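Local atomic coordinates of putative retaining b-glycosidase (Saccharophagus degradans, PDB entry 5A95), a protein that probably hydrolyses mixed-linkage beta-glucans as a retaining glycoside hydrolase of family 5, subfamily 26. Residues 103-115 / 151-163. The protein carries 1 engineered substitution. Residues are numbered along the deposited sequence; the frame is centred on the assembly and turned at random. Where two conformers were deposited one is given.
Sequences RLPIHPVSWRKLG and QYQHPMYDTTIKE. With BGC (beta-D-glucopyranose), chain D.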
loop_
_atom_site.group_PDB
_atom_site.type_symbol
_atom_site.label_atom_id
_atom_site.label_comp_id
_atom_site.label_asym_id
_atom_site.label_seq_id
_atom_site.Cartn_x
_atom_site.Cartn_y
_atom_site.Cartn_z
ATOM N N ARG A 103 19.331 -18.600 -14.148
ATOM C CA ARG A 103 18.388 -17.559 -13.717
ATOM C C ARG A 103 17.278 -18.207 -12.895
ATOM O O ARG A 103 16.670 -19.198 -13.331
ATOM C CB ARG A 103 17.804 -16.831 -14.909
ATOM C CG ARG A 103 16.780 -15.748 -14.591
ATOM C CD ARG A 103 16.486 -14.969 -15.847
ATOM N NE ARG A 103 15.553 -13.852 -15.763
ATOM C CZ ARG A 103 14.283 -13.846 -16.165
ATOM N NH1 ARG A 103 13.643 -14.974 -16.451
ATOM N NH2 ARG A 103 13.628 -12.688 -16.270
ATOM N N LEU A 104 17.029 -17.646 -11.715
ATOM C CA LEU A 104 16.002 -18.118 -10.788
ATOM C C LEU A 104 14.819 -17.151 -10.849
ATOM O O LEU A 104 14.957 -16.022 -10.396
ATOM C CB LEU A 104 16.549 -18.158 -9.353
ATOM C CG LEU A 104 17.770 -19.028 -9.053
ATOM C CD1 LEU A 104 18.070 -19.009 -7.548
ATOM C CD2 LEU A 104 17.543 -20.447 -9.530
ATOM N N PRO A 105 13.673 -17.581 -11.408
ATOM C CA PRO A 105 12.522 -16.688 -11.537
ATOM C C PRO A 105 11.669 -16.777 -10.284
ATOM O O PRO A 105 10.766 -17.626 -10.186
ATOM C CB PRO A 105 11.797 -17.235 -12.768
ATOM C CG PRO A 105 12.070 -18.695 -12.739
ATOM C CD PRO A 105 13.457 -18.853 -12.148
ATOM N N ILE A 106 11.933 -15.884 -9.333
ATOM C CA ILE A 106 11.290 -15.901 -8.034
ATOM C C ILE A 106 9.931 -15.260 -8.143
ATOM O O ILE A 106 9.815 -14.055 -8.330
ATOM C CB ILE A 106 12.180 -15.220 -6.991
ATOM C CG1 ILE A 106 13.500 -15.997 -6.887
ATOM C CG2 ILE A 106 11.473 -15.108 -5.638
ATOM C CD1 ILE A 106 14.676 -15.231 -6.343
ATOM N N HIS A 107 8.886 -16.077 -8.085
ATOM C CA HIS A 107 7.539 -15.573 -8.243
ATOM C C HIS A 107 7.035 -14.997 -6.921
ATOM O O HIS A 107 7.121 -15.658 -5.894
ATOM C CB HIS A 107 6.593 -16.673 -8.701
ATOM C CG HIS A 107 6.773 -17.052 -10.132
ATOM N ND1 HIS A 107 7.986 -17.402 -10.678
ATOM C CD2 HIS A 107 5.875 -17.132 -11.142
ATOM C CE1 HIS A 107 7.817 -17.710 -11.955
ATOM N NE2 HIS A 107 6.541 -17.548 -12.261
ATOM N N PRO A 108 6.433 -13.799 -6.938
ATOM C CA PRO A 108 5.980 -13.238 -5.660
ATOM C C PRO A 108 5.016 -14.139 -4.885
ATOM O O PRO A 108 5.051 -14.176 -3.656
ATOM C CB PRO A 108 5.304 -11.914 -6.091
ATOM C CG PRO A 108 6.117 -11.480 -7.285
ATOM C CD PRO A 108 6.397 -12.797 -8.016
ATOM N N VAL A 109 4.122 -14.843 -5.582
ATOM C CA VAL A 109 3.163 -15.696 -4.862
ATOM C C VAL A 109 3.906 -16.798 -4.096
ATOM O O VAL A 109 3.458 -17.231 -3.047
ATOM C CB VAL A 109 2.109 -16.285 -5.824
ATOM C CG1 VAL A 109 2.716 -17.293 -6.779
ATOM C CG2 VAL A 109 0.913 -16.880 -5.059
ATOM N N SER A 110 5.010 -17.268 -4.652
ATOM C CA SER A 110 5.847 -18.329 -4.059
ATOM C C SER A 110 6.692 -17.800 -2.893
ATOM O O SER A 110 6.845 -18.482 -1.871
ATOM C CB SER A 110 6.729 -18.923 -5.156
ATOM O OG SER A 110 7.411 -20.053 -4.683
ATOM N N TRP A 111 7.224 -16.593 -3.051
ATOM C CA TRP A 111 7.869 -15.854 -1.986
ATOM C C TRP A 111 6.928 -15.823 -0.784
ATOM O O TRP A 111 7.333 -16.116 0.347
ATOM C CB TRP A 111 8.218 -14.450 -2.504
ATOM C CG TRP A 111 8.845 -13.506 -1.553
ATOM C CD1 TRP A 111 8.277 -12.370 -1.034
ATOM C CD2 TRP A 111 10.194 -13.515 -1.077
ATOM N NE1 TRP A 111 9.167 -11.689 -0.264
ATOM C CE2 TRP A 111 10.356 -12.370 -0.263
ATOM C CE3 TRP A 111 11.280 -14.366 -1.258
ATOM C CZ2 TRP A 111 11.554 -12.079 0.385
ATOM C CZ3 TRP A 111 12.475 -14.046 -0.634
ATOM C CH2 TRP A 111 12.599 -12.941 0.184
ATOM N N ARG A 112 5.672 -15.448 -1.010
ATOM C CA ARG A 112 4.705 -15.406 0.089
ATOM C C ARG A 112 4.373 -16.801 0.623
ATOM O O ARG A 112 4.265 -16.988 1.826
ATOM C CB ARG A 112 3.426 -14.675 -0.331
ATOM C CG ARG A 112 3.607 -13.183 -0.515
ATOM C CD ARG A 112 2.305 -12.494 -0.849
ATOM N NE ARG A 112 1.756 -12.853 -2.150
ATOM C CZ ARG A 112 2.108 -12.289 -3.300
ATOM N NH1 ARG A 112 3.068 -11.383 -3.316
ATOM N NH2 ARG A 112 1.539 -12.652 -4.437
ATOM N N LYS A 113 4.195 -17.786 -0.270
ATOM C CA LYS A 113 3.758 -19.110 0.155
ATOM C C LYS A 113 4.796 -19.807 1.024
ATOM O O LYS A 113 4.463 -20.360 2.083
ATOM C CB LYS A 113 3.384 -19.970 -1.059
ATOM C CG LYS A 113 2.764 -21.308 -0.681
ATOM C CD LYS A 113 2.232 -22.069 -1.880
ATOM C CE LYS A 113 1.420 -23.291 -1.456
ATOM N NZ LYS A 113 0.936 -24.033 -2.653
ATOM N N LEU A 114 6.039 -19.828 0.558
ATOM C CA LEU A 114 7.124 -20.383 1.360
ATOM C C LEU A 114 7.480 -19.479 2.529
ATOM O O LEU A 114 7.855 -19.951 3.606
ATOM C CB LEU A 114 8.362 -20.640 0.509
ATOM C CG LEU A 114 8.237 -21.750 -0.516
ATOM C CD1 LEU A 114 9.487 -21.809 -1.413
ATOM C CD2 LEU A 114 8.040 -23.055 0.243
ATOM N N GLY A 115 7.337 -18.178 2.307
ATOM C CA GLY A 115 7.763 -17.166 3.248
ATOM C C GLY A 115 9.206 -16.758 3.009
ATOM O O GLY A 115 10.026 -17.592 2.615
ATOM N N GLN A 151 -0.558 -3.353 -10.539
ATOM C CA GLN A 151 -1.516 -4.142 -11.310
ATOM C C GLN A 151 -0.739 -5.076 -12.239
ATOM O O GLN A 151 0.248 -4.672 -12.843
ATOM C CB GLN A 151 -2.454 -3.258 -12.164
ATOM C CG GLN A 151 -3.161 -2.168 -11.405
ATOM C CD GLN A 151 -4.149 -2.680 -10.386
ATOM O OE1 GLN A 151 -5.140 -3.336 -10.732
ATOM N NE2 GLN A 151 -3.928 -2.360 -9.132
ATOM N N TYR A 152 -1.215 -6.317 -12.382
ATOM C CA TYR A 152 -0.415 -7.392 -12.983
ATOM C C TYR A 152 -1.175 -8.255 -13.957
ATOM O O TYR A 152 -2.429 -8.294 -13.981
ATOM C CB TYR A 152 0.235 -8.266 -11.874
ATOM C CG TYR A 152 0.968 -7.397 -10.884
ATOM C CD1 TYR A 152 2.243 -6.930 -11.134
ATOM C CD2 TYR A 152 0.347 -6.988 -9.731
ATOM C CE1 TYR A 152 2.869 -6.045 -10.284
ATOM C CE2 TYR A 152 0.951 -6.111 -8.861
ATOM C CZ TYR A 152 2.242 -5.661 -9.115
ATOM O OH TYR A 152 2.832 -4.769 -8.255
ATOM N N GLN A 153 -0.424 -9.038 -14.716
ATOM C CA GLN A 153 -0.995 -9.931 -15.687
ATOM C C GLN A 153 -1.807 -11.068 -15.050
ATOM O O GLN A 153 -2.779 -11.543 -15.648
ATOM C CB GLN A 153 0.106 -10.467 -16.615
ATOM C CG GLN A 153 -0.403 -11.443 -17.672
ATOM C CD GLN A 153 0.663 -11.766 -18.661
ATOM O OE1 GLN A 153 1.082 -10.885 -19.390
ATOM N NE2 GLN A 153 1.058 -13.027 -18.716
ATOM N N HIS A 154 -1.392 -11.549 -13.892
ATOM C CA HIS A 154 -1.977 -12.716 -13.251
ATOM C C HIS A 154 -1.624 -12.657 -11.783
ATOM O O HIS A 154 -0.538 -12.165 -11.423
ATOM C CB HIS A 154 -1.404 -13.988 -13.918
ATOM C CG HIS A 154 -1.977 -15.284 -13.427
ATOM N ND1 HIS A 154 -1.683 -15.830 -12.203
ATOM C CD2 HIS A 154 -2.807 -16.163 -14.034
ATOM C CE1 HIS A 154 -2.337 -16.971 -12.055
ATOM N NE2 HIS A 154 -3.022 -17.200 -13.163
ATOM N N PRO A 155 -2.490 -13.209 -10.914
ATOM C CA PRO A 155 -2.181 -13.178 -9.466
ATOM C C PRO A 155 -0.881 -13.844 -9.013
ATOM O O PRO A 155 -0.320 -13.473 -7.985
ATOM C CB PRO A 155 -3.422 -13.811 -8.822
ATOM C CG PRO A 155 -4.515 -13.638 -9.830
ATOM C CD PRO A 155 -3.869 -13.666 -11.181
ATOM N N MET A 156 -0.338 -14.774 -9.794
ATOM C CA MET A 156 0.925 -15.377 -9.386
ATOM C C MET A 156 2.072 -14.347 -9.358
ATOM O O MET A 156 3.089 -14.550 -8.666
ATOM C CB MET A 156 1.298 -16.579 -10.249
ATOM C CG MET A 156 1.645 -16.258 -11.701
ATOM S SD MET A 156 2.168 -17.738 -12.616
ATOM C CE MET A 156 0.600 -18.508 -12.907
ATOM N N TYR A 157 1.881 -13.250 -10.091
ATOM C CA TYR A 157 2.829 -12.190 -10.194
ATOM C C TYR A 157 2.546 -11.012 -9.266
ATOM O O TYR A 157 3.291 -10.027 -9.239
ATOM C CB TYR A 157 2.846 -11.678 -11.636
ATOM C CG TYR A 157 3.079 -12.785 -12.637
ATOM C CD1 TYR A 157 4.189 -13.619 -12.557
ATOM C CD2 TYR A 157 2.190 -12.992 -13.662
ATOM C CE1 TYR A 157 4.356 -14.666 -13.470
ATOM C CE2 TYR A 157 2.356 -14.011 -14.590
ATOM C CZ TYR A 157 3.440 -14.862 -14.489
ATOM O OH TYR A 157 3.607 -15.894 -15.388
ATOM N N ASP A 158 1.458 -11.071 -8.512
ATOM C CA ASP A 158 0.994 -9.926 -7.736
ATOM C C ASP A 158 1.998 -9.534 -6.663
ATOM O O ASP A 158 2.510 -10.375 -5.941
ATOM C CB ASP A 158 -0.347 -10.261 -7.061
ATOM C CG ASP A 158 -0.994 -9.059 -6.409
ATOM O OD1 ASP A 158 -1.133 -8.051 -7.084
ATOM O OD2 ASP A 158 -1.403 -9.107 -5.256
ATOM N N THR A 159 2.252 -8.227 -6.576
ATOM C CA THR A 159 3.173 -7.696 -5.614
ATOM C C THR A 159 2.816 -6.247 -5.332
ATOM O O THR A 159 1.814 -5.722 -5.843
ATOM C CB THR A 159 4.659 -7.905 -6.058
ATOM O OG1 THR A 159 5.555 -7.516 -4.998
ATOM C CG2 THR A 159 5.020 -7.149 -7.338
ATOM N N THR A 160 3.601 -5.614 -4.484
ATOM C CA THR A 160 3.458 -4.198 -4.174
ATOM C C THR A 160 4.842 -3.572 -4.241
ATOM O O THR A 160 5.865 -4.265 -4.218
ATOM C CB THR A 160 2.906 -3.970 -2.757
ATOM O OG1 THR A 160 3.823 -4.520 -1.797
ATOM C CG2 THR A 160 1.531 -4.572 -2.581
ATOM N N ILE A 161 4.886 -2.256 -4.300
ATOM C CA ILE A 161 6.182 -1.578 -4.218
ATOM C C ILE A 161 6.860 -1.928 -2.889
ATOM O O ILE A 161 8.045 -2.191 -2.839
ATOM C CB ILE A 161 6.038 -0.055 -4.433
ATOM C CG1 ILE A 161 5.513 0.226 -5.837
ATOM C CG2 ILE A 161 7.381 0.621 -4.220
ATOM C CD1 ILE A 161 5.180 1.666 -6.121
ATOM N N LYS A 162 6.106 -1.936 -1.798
ATOM C CA LYS A 162 6.656 -2.277 -0.504
ATOM C C LYS A 162 7.307 -3.650 -0.470
ATOM O O LYS A 162 8.419 -3.817 0.024
ATOM C CB LYS A 162 5.589 -2.175 0.582
ATOM C CG LYS A 162 6.074 -2.579 1.977
ATOM C CD LYS A 162 4.938 -2.562 3.005
ATOM C CE LYS A 162 5.444 -3.029 4.358
ATOM N NZ LYS A 162 4.459 -3.069 5.444
ATOM N N GLU A 163 6.610 -4.627 -1.022
ATOM C CA GLU A 163 7.076 -6.008 -1.014
ATOM C C GLU A 163 8.282 -6.160 -1.934
ATOM O O GLU A 163 9.211 -6.909 -1.624
ATOM C CB GLU A 163 5.972 -6.972 -1.444
ATOM C CG GLU A 163 6.378 -8.434 -1.501
ATOM C CD GLU A 163 5.269 -9.328 -1.997
ATOM O OE1 GLU A 163 4.751 -9.031 -3.088
ATOM O OE2 GLU A 163 4.927 -10.308 -1.317
HETATM C C2 BGC D . 4.998 -20.777 -18.647
HETATM C C3 BGC D . 3.846 -21.280 -17.797
HETATM C C4 BGC D . 4.088 -20.999 -16.330
HETATM C C5 BGC D . 4.434 -19.527 -16.109
HETATM C C6 BGC D . 4.910 -19.223 -14.713
HETATM C C1 BGC D . 5.168 -19.299 -18.340
HETATM O O2 BGC D . 4.652 -21.002 -20.012
HETATM O O3 BGC D . 3.733 -22.698 -17.979
HETATM O O4 BGC D . 2.902 -21.301 -15.601
HETATM O O5 BGC D . 5.493 -19.150 -16.970
HETATM O O6 BGC D . 5.236 -17.840 -14.610
HETATM O O HOH W 1 9.101 -8.869 0.526
HETATM O O HOH W 2 -1.138 -13.686 -5.406
#
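Arg112, on helix 108-114, reaches across to Asp158 and Glu163. Its CB leaves the helix toward the loop, and CG and CD cross over Glu163 OE2, CG at 3.3 Å. A bend at chi3 (-67°) then folds the guanidinium back over the first turn of its own helix, one face above Pro108 O, and brings its end to Asp158 O. NH1 and NH2 of Arg112 both donate to Asp158 O, each at 2.9 Å, from the same face of the carbonyl plane. NH1 also forms the salt bridge with Glu163, lying 2.9 Å from both OE1 and OE2 and donating to OE2 on its syn side, with the two flat groups nearly coplanar, while NH2 reaches Pro155 O through a water. Besides its place in the salt bridge, OE1 takes the Thr159 hydroxyl on its anti lone pair. With an alanine in place of Glu163, the guanidinium would probably lose its charged mate and Thr159 OG1 its carboxylate partner. The Asp158 carboxylate itself turns to Lys162 of the second subunit.

Beside this polar cluster, Pro108 CB packs 3.2 Å from Asp158 O, and Val109 N donates to Met156 O at 3.3 Å as CG1 of Val109 rests on Met156 CB. Nearer the sugar, His107 and Tyr157 lie side by side with their rings oblique. Pro105 O receives ND1 of His107 at 2.8 Å, which fixes the ring's rotation and presents NE2 to glucose O6; Tyr157 OH grips the same O6 at 2.7 Å, and the sulfur of Met156 lies close by. His107, Met156 and Tyr157 form part of the wall of a glycan subsite in a family 5 (beta/alpha)8 barrel, where the Arg112 cluster ties the loop following strand 101-106 to the one following strand 136-144.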